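Alpha-L-rhamnosidase (Aspergillus terreus, PDB 6GSZ) probably hydrolyses alpha-L-rhamnosides, releasing terminal non-reducing alpha-L-rhamnose residues. Local coordinates at residues Phe321-Val329 against Val359-Thr367; Leu340-Lys348 against Asp404-Leu412. All coordinates share one frame; numbering follows the deposited sequence. Where two conformers were deposited one is given.

Contact 1 of 2, residues Phe321-Val329 against Val359-Thr367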
loop_
_atom_site.group_PDB
_atom_site.type_symbol
_atom_site.label_atom_id
_atom_site.label_comp_id
_atom_site.label_asym_id
_atom_site.label_seq_id
_atom_site.Cartn_x
_atom_site.Cartn_y
_atom_site.Cartn_z
ATOM N N PHE A 321 16.290 -23.125 -16.281
ATOM C CA PHE A 321 17.181 -24.185 -15.800
ATOM C C PHE A 321 16.386 -25.466 -15.556
ATOM O O PHE A 321 15.163 -25.451 -15.548
ATOM C CB PHE A 321 17.963 -23.734 -14.563
ATOM C CG PHE A 321 17.156 -23.505 -13.318
ATOM C CD1 PHE A 321 16.650 -22.247 -13.039
ATOM C CD2 PHE A 321 16.949 -24.527 -12.406
ATOM C CE1 PHE A 321 15.907 -22.032 -11.892
ATOM C CE2 PHE A 321 16.209 -24.312 -11.253
ATOM C CZ PHE A 321 15.703 -23.060 -10.986
ATOM N N SER A 322 17.129 -26.556 -15.358
ATOM C CA SER A 322 16.563 -27.830 -15.103
ATOM C C SER A 322 16.578 -28.103 -13.595
ATOM O O SER A 322 17.590 -27.893 -12.957
ATOM C CB SER A 322 17.339 -28.878 -15.879
ATOM O OG SER A 322 16.965 -30.167 -15.457
ATOM N N SER A 323 15.451 -28.556 -13.038
ATOM C CA SER A 323 15.366 -28.946 -11.637
ATOM C C SER A 323 16.147 -30.242 -11.403
ATOM O O SER A 323 16.613 -30.862 -12.359
ATOM C CB SER A 323 13.942 -29.087 -11.174
ATOM O OG SER A 323 13.387 -30.307 -11.579
ATOM N N ALA A 324 16.239 -30.677 -10.135
ATOM C CA ALA A 324 16.962 -31.924 -9.801
ATOM C C ALA A 324 16.391 -33.105 -10.591
ATOM O O ALA A 324 17.129 -33.990 -11.003
ATOM C CB ALA A 324 16.925 -32.196 -8.317
ATOM N N SER A 325 15.072 -33.103 -10.813
ATOM C CA SER A 325 14.388 -34.241 -11.504
ATOM C C SER A 325 14.146 -33.953 -12.993
ATOM O O SER A 325 13.446 -34.714 -13.651
ATOM C CB SER A 325 13.084 -34.534 -10.804
ATOM O OG SER A 325 12.211 -33.415 -10.909
ATOM N N GLY A 326 14.706 -32.860 -13.512
ATOM C CA GLY A 326 14.659 -32.520 -14.919
ATOM C C GLY A 326 13.447 -31.679 -15.309
ATOM O O GLY A 326 13.174 -31.544 -16.498
ATOM N N LYS A 327 12.749 -31.078 -14.336
ATOM C CA LYS A 327 11.632 -30.175 -14.668
ATOM C C LYS A 327 12.199 -28.848 -15.213
ATOM O O LYS A 327 13.304 -28.407 -14.841
ATOM C CB LYS A 327 10.737 -29.922 -13.449
ATOM C CG LYS A 327 10.142 -31.148 -12.766
ATOM C CD LYS A 327 9.367 -32.072 -13.682
ATOM C CE LYS A 327 9.093 -33.427 -13.044
ATOM N NZ LYS A 327 8.294 -34.300 -13.943
ATOM N N THR A 328 11.414 -28.160 -16.042
ATOM C CA THR A 328 11.809 -26.869 -16.592
ATOM C C THR A 328 11.373 -25.763 -15.633
ATOM O O THR A 328 10.193 -25.698 -15.296
ATOM C CB THR A 328 11.170 -26.634 -17.963
ATOM O OG1 THR A 328 11.658 -27.657 -18.832
ATOM C CG2 THR A 328 11.490 -25.283 -18.542
ATOM N N VAL A 329 12.330 -24.907 -15.235
ATOM C CA VAL A 329 12.077 -23.828 -14.271
ATOM C C VAL A 329 12.567 -22.487 -14.826
ATOM O O VAL A 329 13.703 -22.337 -15.286
ATOM C CB VAL A 329 12.713 -24.118 -12.904
ATOM C CG1 VAL A 329 12.320 -23.067 -11.876
ATOM C CG2 VAL A 329 12.368 -25.506 -12.391
ATOM N N VAL A 359 10.686 -19.612 -3.815
ATOM C CA VAL A 359 12.007 -20.202 -3.591
ATOM C C VAL A 359 12.021 -21.617 -4.152
ATOM O O VAL A 359 10.977 -22.214 -4.465
ATOM C CB VAL A 359 12.381 -20.236 -2.101
ATOM C CG1 VAL A 359 12.466 -18.830 -1.521
ATOM C CG2 VAL A 359 11.445 -21.119 -1.298
ATOM N N MET A 360 13.245 -22.133 -4.251
ATOM C CA MET A 360 13.515 -23.509 -4.507
ATOM C C MET A 360 13.862 -24.182 -3.170
ATOM O O MET A 360 14.386 -23.540 -2.237
ATOM C CB MET A 360 14.717 -23.659 -5.444
ATOM C CG MET A 360 14.629 -22.927 -6.746
ATOM S SD MET A 360 13.405 -23.690 -7.825
ATOM C CE MET A 360 14.235 -25.205 -8.328
ATOM N N GLU A 361 13.612 -25.479 -3.091
ATOM C CA GLU A 361 14.044 -26.270 -1.958
ATOM C C GLU A 361 14.282 -27.708 -2.425
ATOM O O GLU A 361 13.452 -28.287 -3.112
ATOM C CB GLU A 361 12.980 -26.244 -0.857
ATOM C CG GLU A 361 13.477 -26.821 0.453
ATOM C CD GLU A 361 12.483 -27.038 1.584
ATOM O OE1 GLU A 361 11.233 -27.167 1.320
ATOM O OE2 GLU A 361 12.975 -27.059 2.774
ATOM N N ASN A 362 15.417 -28.290 -2.030
ATOM C CA ASN A 362 15.671 -29.685 -2.381
ATOM C C ASN A 362 15.662 -29.855 -3.909
ATOM O O ASN A 362 15.303 -30.930 -4.419
ATOM C CB ASN A 362 14.655 -30.618 -1.697
ATOM C CG ASN A 362 14.807 -30.611 -0.192
ATOM O OD1 ASN A 362 15.861 -30.231 0.318
ATOM N ND2 ASN A 362 13.771 -31.001 0.531
ATOM N N GLY A 363 16.104 -28.813 -4.632
ATOM C CA GLY A 363 16.310 -28.884 -6.083
ATOM C C GLY A 363 15.024 -28.765 -6.900
ATOM O O GLY A 363 15.072 -28.954 -8.105
ATOM N N GLU A 364 13.882 -28.460 -6.263
ATOM C CA GLU A 364 12.597 -28.264 -6.970
ATOM C C GLU A 364 11.904 -26.995 -6.448
ATOM O O GLU A 364 12.168 -26.516 -5.333
ATOM C CB GLU A 364 11.632 -29.431 -6.737
ATOM C CG GLU A 364 12.230 -30.804 -7.025
ATOM C CD GLU A 364 12.442 -31.125 -8.499
ATOM O OE1 GLU A 364 11.847 -30.430 -9.356
ATOM O OE2 GLU A 364 13.206 -32.081 -8.779
ATOM N N VAL A 365 10.949 -26.493 -7.223
ATOM C CA VAL A 365 10.157 -25.360 -6.784
ATOM C C VAL A 365 9.454 -25.739 -5.469
ATOM O O VAL A 365 9.073 -26.872 -5.276
ATOM C CB VAL A 365 9.194 -24.855 -7.869
ATOM C CG1 VAL A 365 9.937 -24.406 -9.113
ATOM C CG2 VAL A 365 8.116 -25.855 -8.228
ATOM N N ALA A 366 9.366 -24.783 -4.530
ATOM C CA ALA A 366 8.835 -25.079 -3.205
ATOM C C ALA A 366 7.382 -24.613 -3.068
ATOM O O ALA A 366 7.129 -23.448 -2.820
ATOM C CB ALA A 366 9.705 -24.400 -2.188
ATOM N N THR A 367 6.419 -25.532 -3.220
ATOM C CA THR A 367 5.016 -25.195 -3.082
ATOM C C THR A 367 4.539 -25.368 -1.639
ATOM O O THR A 367 3.502 -24.858 -1.252
ATOM C CB THR A 367 4.171 -26.041 -4.043
ATOM O OG1 THR A 367 4.405 -27.408 -3.725
ATOM C CG2 THR A 367 4.511 -25.770 -5.488
#

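Contact 2 of 2, residues Leu340-Lys348 against Asp404-Leu412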
loop_
_atom_site.group_PDB
_atom_site.type_symbol
_atom_site.label_atom_id
_atom_site.label_comp_id
_atom_site.label_asym_id
_atom_site.label_seq_id
_atom_site.Cartn_x
_atom_site.Cartn_y
_atom_site.Cartn_z
ATOM N N LEU A 340 2.335 -14.007 -15.225
ATOM C CA LEU A 340 3.077 -14.115 -16.489
ATOM C C LEU A 340 2.275 -13.576 -17.677
ATOM O O LEU A 340 1.063 -13.567 -17.658
ATOM C CB LEU A 340 3.382 -15.588 -16.786
ATOM C CG LEU A 340 4.248 -16.292 -15.754
ATOM C CD1 LEU A 340 4.412 -17.752 -16.132
ATOM C CD2 LEU A 340 5.602 -15.582 -15.608
ATOM N N ARG A 341 3.007 -13.138 -18.687
ATOM C CA ARG A 341 2.488 -12.908 -20.039
ATOM C C ARG A 341 3.243 -13.848 -20.970
ATOM O O ARG A 341 4.479 -13.900 -20.937
ATOM C CB ARG A 341 2.722 -11.459 -20.499
ATOM C CG ARG A 341 2.228 -11.187 -21.928
ATOM C CD ARG A 341 2.567 -9.813 -22.458
ATOM N NE ARG A 341 3.975 -9.715 -22.807
ATOM C CZ ARG A 341 4.662 -8.571 -22.966
ATOM N NH1 ARG A 341 5.940 -8.604 -23.316
ATOM N NH2 ARG A 341 4.065 -7.403 -22.771
ATOM N N ILE A 342 2.495 -14.622 -21.762
ATOM C CA ILE A 342 3.097 -15.608 -22.661
ATOM C C ILE A 342 2.710 -15.240 -24.090
ATOM O O ILE A 342 1.656 -14.625 -24.311
ATOM C CB ILE A 342 2.682 -17.058 -22.314
ATOM C CG1 ILE A 342 1.196 -17.344 -22.569
ATOM C CG2 ILE A 342 3.134 -17.389 -20.899
ATOM C CD1 ILE A 342 0.742 -18.745 -22.206
ATOM N N ARG A 343 3.616 -15.584 -25.019
ATOM C CA ARG A 343 3.383 -15.480 -26.428
ATOM C C ARG A 343 3.859 -16.791 -27.044
ATOM O O ARG A 343 5.061 -17.069 -27.037
ATOM C CB ARG A 343 4.134 -14.271 -26.991
ATOM C CG ARG A 343 3.603 -12.941 -26.475
ATOM C CD ARG A 343 4.483 -11.724 -26.658
ATOM N NE ARG A 343 3.804 -10.484 -26.274
ATOM C CZ ARG A 343 4.318 -9.268 -26.459
ATOM N NH1 ARG A 343 5.580 -9.143 -26.835
ATOM N NH2 ARG A 343 3.571 -8.189 -26.291
ATOM N N VAL A 344 2.914 -17.608 -27.513
ATOM C CA VAL A 344 3.233 -18.993 -27.735
ATOM C C VAL A 344 2.311 -19.564 -28.813
ATOM O O VAL A 344 1.149 -19.212 -28.884
ATOM C CB VAL A 344 3.099 -19.781 -26.417
ATOM C CG1 VAL A 344 1.679 -19.705 -25.847
ATOM C CG2 VAL A 344 3.554 -21.227 -26.565
ATOM N N LYS A 345 2.857 -20.493 -29.608
ATOM C CA LYS A 345 2.095 -21.292 -30.564
ATOM C C LYS A 345 2.293 -22.771 -30.220
ATOM O O LYS A 345 3.385 -23.218 -29.905
ATOM C CB LYS A 345 2.547 -21.034 -32.012
ATOM C CG LYS A 345 1.917 -21.984 -33.022
ATOM C CD LYS A 345 1.995 -21.520 -34.449
ATOM C CE LYS A 345 1.044 -22.323 -35.321
ATOM N NZ LYS A 345 1.380 -22.222 -36.754
ATOM N N GLY A 346 1.233 -23.556 -30.312
ATOM C CA GLY A 346 1.391 -24.958 -30.055
ATOM C C GLY A 346 0.153 -25.740 -30.448
ATOM O O GLY A 346 -0.833 -25.156 -30.893
ATOM N N PRO A 347 0.181 -27.074 -30.267
ATOM C CA PRO A 347 -0.914 -27.928 -30.695
ATOM C C PRO A 347 -2.257 -27.657 -29.997
ATOM O O PRO A 347 -2.334 -27.500 -28.766
ATOM C CB PRO A 347 -0.411 -29.327 -30.320
ATOM C CG PRO A 347 1.089 -29.197 -30.342
ATOM C CD PRO A 347 1.296 -27.853 -29.681
ATOM N N LYS A 348 -3.318 -27.653 -30.810
ATOM C CA LYS A 348 -4.662 -27.529 -30.311
ATOM C C LYS A 348 -4.926 -28.583 -29.225
ATOM O O LYS A 348 -4.731 -29.782 -29.441
ATOM C CB LYS A 348 -5.655 -27.707 -31.466
ATOM C CG LYS A 348 -7.115 -27.503 -31.077
ATOM C CD LYS A 348 -8.054 -27.531 -32.286
ATOM C CE LYS A 348 -9.488 -27.304 -31.861
ATOM N NZ LYS A 348 -10.401 -27.166 -33.020
ATOM N N ASP A 404 5.246 -27.002 -17.295
ATOM C CA ASP A 404 5.029 -28.330 -17.899
ATOM C C ASP A 404 4.149 -28.169 -19.126
ATOM O O ASP A 404 3.180 -27.405 -19.118
ATOM C CB ASP A 404 4.418 -29.305 -16.884
ATOM C CG ASP A 404 5.427 -29.776 -15.847
ATOM O OD1 ASP A 404 6.231 -30.702 -16.165
ATOM O OD2 ASP A 404 5.460 -29.186 -14.776
ATOM N N GLY A 405 4.448 -28.951 -20.166
ATOM C CA GLY A 405 3.621 -28.948 -21.365
ATOM C C GLY A 405 3.936 -27.832 -22.342
ATOM O O GLY A 405 3.178 -27.611 -23.284
ATOM N N TRP A 406 5.013 -27.066 -22.111
ATOM C CA TRP A 406 5.384 -26.004 -23.046
ATOM C C TRP A 406 5.668 -26.606 -24.415
ATOM O O TRP A 406 6.377 -27.605 -24.510
ATOM C CB TRP A 406 6.575 -25.185 -22.521
ATOM C CG TRP A 406 6.894 -24.015 -23.397
ATOM C CD1 TRP A 406 7.671 -24.014 -24.516
ATOM C CD2 TRP A 406 6.376 -22.674 -23.254
ATOM N NE1 TRP A 406 7.703 -22.765 -25.070
ATOM C CE2 TRP A 406 6.913 -21.918 -24.314
ATOM C CE3 TRP A 406 5.534 -22.046 -22.329
ATOM C CZ2 TRP A 406 6.640 -20.566 -24.470
ATOM C CZ3 TRP A 406 5.250 -20.710 -22.492
ATOM C CH2 TRP A 406 5.785 -19.983 -23.556
ATOM N N PRO A 407 5.102 -26.049 -25.506
ATOM C CA PRO A 407 5.217 -26.677 -26.816
ATOM C C PRO A 407 6.604 -26.514 -27.452
ATOM O O PRO A 407 7.242 -25.461 -27.366
ATOM C CB PRO A 407 4.121 -26.000 -27.653
ATOM C CG PRO A 407 3.932 -24.648 -27.005
ATOM C CD PRO A 407 4.265 -24.839 -25.544
ATOM N N ALA A 408 7.047 -27.597 -28.080
ATOM C CA ALA A 408 8.272 -27.624 -28.863
ATOM C C ALA A 408 8.248 -26.544 -29.962
ATOM O O ALA A 408 9.303 -26.017 -30.338
ATOM C CB ALA A 408 8.427 -29.010 -29.431
ATOM N N ASP A 409 7.048 -26.203 -30.463
ATOM C CA ASP A 409 6.881 -25.237 -31.571
ATOM C C ASP A 409 7.441 -23.848 -31.218
ATOM O O ASP A 409 7.810 -23.110 -32.122
ATOM C CB ASP A 409 5.408 -25.053 -31.964
ATOM C CG ASP A 409 4.656 -26.364 -32.235
ATOM O OD1 ASP A 409 4.758 -26.832 -33.471
ATOM O OD2 ASP A 409 4.125 -26.985 -31.246
ATOM N N THR A 410 7.448 -23.465 -29.930
ATOM C CA THR A 410 7.908 -22.148 -29.506
ATOM C C THR A 410 9.084 -22.291 -28.535
ATOM O O THR A 410 9.016 -23.011 -27.534
ATOM C CB THR A 410 6.785 -21.355 -28.824
ATOM O OG1 THR A 410 5.671 -21.195 -29.720
ATOM C CG2 THR A 410 7.241 -19.979 -28.390
ATOM N N PRO A 411 10.218 -21.600 -28.762
ATOM C CA PRO A 411 11.303 -21.593 -27.779
ATOM C C PRO A 411 10.877 -20.864 -26.493
ATOM O O PRO A 411 10.221 -19.857 -26.550
ATOM C CB PRO A 411 12.439 -20.851 -28.498
ATOM C CG PRO A 411 12.050 -20.878 -29.958
ATOM C CD PRO A 411 10.545 -20.798 -29.955
ATOM N N LEU A 412 11.223 -21.433 -25.345
ATOM C CA LEU A 412 10.894 -20.850 -24.066
ATOM C C LEU A 412 12.014 -19.901 -23.628
ATOM O O LEU A 412 13.076 -20.339 -23.189
ATOM C CB LEU A 412 10.678 -21.995 -23.083
ATOM C CG LEU A 412 10.305 -21.594 -21.671
ATOM C CD1 LEU A 412 9.074 -20.696 -21.626
ATOM C CD2 LEU A 412 10.094 -22.837 -20.868
#

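Contact 1 of 2, residues Phe321-Val329 against Val359-Thr367
Glu-364 reaches across to the turn at Ser-323 to Gly-326 and binds it through both carboxylate oxygens. Ser-323 OG donates to Glu-364 OE1 at 2.7 Å, on the syn side but 30° out of the carboxylate plane. Glu-364 OE2 takes two bonds from one residue. Ser-325 N donates to Glu-364 OE2 from the syn side at 2.9 Å, and the N-H...O angle of 131° makes this bond bent. Ser-325 OG, at 2.7 Å from Glu-364 OE2, comes from above the carboxylate plane. With three donors on it the carboxylate is probably kept ionised. A bend at chi2 (-72°) folds the Glu-364 chain over, which brings its carboxylate to the two serines. Beside it, Ala-324 N gives a nearly straight backbone bond to Gly-363 O at 2.9 Å.

Two beta hairpins meet here, on the surface of the concanavalin-like domain. One joins strands 319-322 and 328-332 and has a type I turn. The other joins strands 351-361 and 364-365 through a type I' turn, with Asn-362 and Gly-363 at its corners, both at positive phi.

Further along the hairpins the contact is apolar. Met-360 meets the Phe-321 ring at its edge in a Met-aromatic contact, with Met-360 CE 3.6 Å from Phe-321 CE2. Val-329 CB lies over one face of that ring, toward its rim, and Val-329 CG1 is 3.9 Å from Val-365 CG1. Tyr-400 of strand 400-404 touches both Phe-321 and Met-360. In the second shell, Lys-327 N donates to Ser-323 OG at 2.9 Å, which helps to fix the hydroxyl that faces Glu-364.

Contact 2 of 2, residues Leu340-Lys348 against Asp404-Leu412
Val-344 lies over one face of the Trp-406 indole. Its CG2 is 4.0 Å from the centroid of the six-membered ring and 21° off the ring normal, a CH-pi contact. Strand 339-344 belongs to an antiparallel sheet of the concanavalin-like domain. The indole belongs to the loop between strands 400-404 and 417-424, which folds against the end of strand 339-344. With CG2 anti to the backbone N, this methyl of Val-344 meets both the indole and Pro-407, tightly at 3.5 Å from Pro-407 CG. Pro-407 CD sits over the same face of the indole, offset toward the rim. Leu-412 CD1 lies over the centre of the opposite face, so the ring is held between aliphatic groups. Ile-342 CG2 meets the ring at its edge, 4.2 Å from Trp-406 CZ3. Arg-343, whose CB points away from the loop, makes a salt bridge with Glu-388. The indole is also tied to its own loop. Trp-406 NE1 donates to Thr-410 O at 2.8 Å. The acceptor oxygen lies near the indole plane, while the N-H comes from above the carbonyl plane of Thr-410.

Beyond the strand the chain runs past the type I turn of Pro-407 to Thr-410. Gly-346 CA passes 3.8 Å from Pro-407 CB, and Pro-347 crosses the Pro-407 ring at a slant. Asp-409 CB rests against the carbonyl oxygen of Lys-345. With chi1 at -59°, Thr-410 OG1 stands anti to its carbonyl carbon and faces the Lys-345 backbone. Thr-410 OG1 accepts from Lys-345 N at 2.9 Å, with an N-H...O angle of 168°.

How the contacts relate
From the N terminus, the chain first makes the hairpin 321-329, then strand 339-344 with 340-348. The end of strand 351-361 forms the first part of 359-367, where contact 1 closes a loop of 29 residues. Contact 2 closes a longer one, of 55 residues, when the chain reaches 404-412. The segments alternate, so the two loops cross rather than nest. Contact 1 joins two hairpins of one mixed sheet. Contact 2 ties the loop after strand 400-404 to a strand of the neighbouring antiparallel sheet. The centres are 20 Å apart, yet the contacts meet where Thr-328 CG2 packs on Leu-412 CD2 at 3.7 Å. Both lie within the concanavalin-like domain.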